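Local structure of lombricine kinase (Urechis caupo, 3JPZ) at residues A[61-65]-A[66-70]. The protein catalyses the reversible transfer of a phosphoryl group from ATP to the guanidino compound lombricine, giving the phosphagen phospholombricine. Sequence-based numbering, arbitrary orientation.
Sequences LIAGD and EESYE
Asp65 and Ser68 meet where the chain turns into a helix. Ser68 OG donates to Asp65 OD1 at 2.9 Å, reaching that oxygen on its anti side and 26° out of the carboxylate plane. The same OD1 takes a weak, bent bond of 2.8 Å from Ser68 N, a capping bond in the turn that leads into the helix. Ser68 N also donates to Asp65 O at 2.9 Å, closing a type I beta turn from Asp65 to Ser68. Asp65 chi1 of 68° tucks CG in between the two backbone branches, which brings OD1 to Ser68 N and OG. Ser68 OG in turn accepts a weak bond from Gly64 N at 3.1 Å. One hydroxyl thus links the incoming loop to the cap. Next to this bond, Ala63 CB packs on Ser68 CB at 3.5 Å and lies obliquely to the Tyr69 ring, 3.7 Å from CE2.

Asp65 OD2 lies 3.4 Å from Glu67 OE1, a like-charge approach that His40 and Thr38 probably ease by bonding to OD2. The extended Glu66 side chain forms a salt bridge with Arg125. Tyr69 OH bonds to Cys268 O, and Ala63 pairs through its backbone with Ala269. This is structural packing in the family's N-terminal domain, away from the nucleotide site. The turn joins the loop after helix 44-53 to helix 68-71, and Ser68 also touches Val47 of helix 44-53 and Phe76 of helix 73-83.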
# COMPACT_ATOMS: atom_id res chain seq x y z
N LEU A 61 -8.65 6.52 -11.19
CA LEU A 61 -9.97 5.95 -10.96
C LEU A 61 -9.93 4.44 -11.14
O LEU A 61 -9.37 3.94 -12.11
CB LEU A 61 -11.00 6.55 -11.92
CG LEU A 61 -12.43 6.04 -11.76
CD1 LEU A 61 -12.97 6.43 -10.40
CD2 LEU A 61 -13.32 6.57 -12.88
N ILE A 62 -10.54 3.70 -10.22
CA ILE A 62 -10.56 2.26 -10.33
C ILE A 62 -11.84 1.68 -9.74
O ILE A 62 -12.33 2.14 -8.71
CB ILE A 62 -9.32 1.64 -9.65
CG1 ILE A 62 -9.27 0.13 -9.92
CG2 ILE A 62 -9.34 1.94 -8.16
CD1 ILE A 62 -7.90 -0.48 -9.71
N ALA A 63 -12.41 0.70 -10.42
CA ALA A 63 -13.63 0.07 -9.95
C ALA A 63 -13.32 -0.92 -8.86
O ALA A 63 -12.39 -1.73 -8.99
CB ALA A 63 -14.36 -0.62 -11.11
N GLY A 64 -14.07 -0.86 -7.78
CA GLY A 64 -14.00 -1.90 -6.77
C GLY A 64 -14.78 -3.11 -7.24
O GLY A 64 -14.53 -4.24 -6.81
N ASP A 65 -15.73 -2.88 -8.14
CA ASP A 65 -16.58 -3.95 -8.64
C ASP A 65 -17.32 -3.51 -9.90
O ASP A 65 -17.23 -2.36 -10.32
CB ASP A 65 -17.56 -4.43 -7.56
CG ASP A 65 -18.62 -3.38 -7.19
OD1 ASP A 65 -18.59 -2.25 -7.71
OD2 ASP A 65 -19.49 -3.70 -6.35
N GLU A 66 -18.05 -4.44 -10.51
CA GLU A 66 -18.69 -4.17 -11.79
C GLU A 66 -19.68 -3.04 -11.62
O GLU A 66 -19.83 -2.18 -12.49
CB GLU A 66 -19.41 -5.43 -12.30
CG GLU A 66 -20.33 -5.18 -13.46
CD GLU A 66 -20.75 -6.46 -14.17
OE1 GLU A 66 -20.58 -7.55 -13.59
OE2 GLU A 66 -21.25 -6.36 -15.30
N GLU A 67 -20.33 -3.04 -10.46
CA GLU A 67 -21.38 -2.09 -10.16
C GLU A 67 -20.82 -0.67 -10.04
O GLU A 67 -21.54 0.31 -10.17
CB GLU A 67 -22.08 -2.50 -8.86
CG GLU A 67 -23.04 -3.69 -9.01
CD GLU A 67 -22.35 -5.06 -9.03
OE1 GLU A 67 -21.10 -5.12 -8.98
OE2 GLU A 67 -23.06 -6.08 -9.10
N SER A 68 -19.52 -0.58 -9.82
CA SER A 68 -18.86 0.71 -9.71
C SER A 68 -19.15 1.61 -10.91
O SER A 68 -19.34 2.81 -10.75
CB SER A 68 -17.35 0.53 -9.59
OG SER A 68 -17.01 0.07 -8.30
N TYR A 69 -19.20 1.03 -12.10
CA TYR A 69 -19.41 1.82 -13.31
C TYR A 69 -20.79 2.48 -13.36
O TYR A 69 -20.97 3.52 -13.98
CB TYR A 69 -19.16 0.96 -14.55
CG TYR A 69 -17.69 0.70 -14.77
CD1 TYR A 69 -16.90 1.62 -15.44
CD2 TYR A 69 -17.08 -0.46 -14.30
CE1 TYR A 69 -15.55 1.40 -15.64
CE2 TYR A 69 -15.74 -0.69 -14.51
CZ TYR A 69 -14.98 0.24 -15.18
OH TYR A 69 -13.64 0.03 -15.39
N GLU A 70 -21.78 1.88 -12.71
CA GLU A 70 -23.10 2.48 -12.73
C GLU A 70 -23.35 3.36 -11.50
O GLU A 70 -23.84 4.47 -11.65
CB GLU A 70 -24.19 1.41 -12.89
CG GLU A 70 -24.08 0.25 -11.93
CD GLU A 70 -25.37 -0.53 -11.81
OE1 GLU A 70 -26.04 -0.74 -12.85
OE2 GLU A 70 -25.73 -0.92 -10.68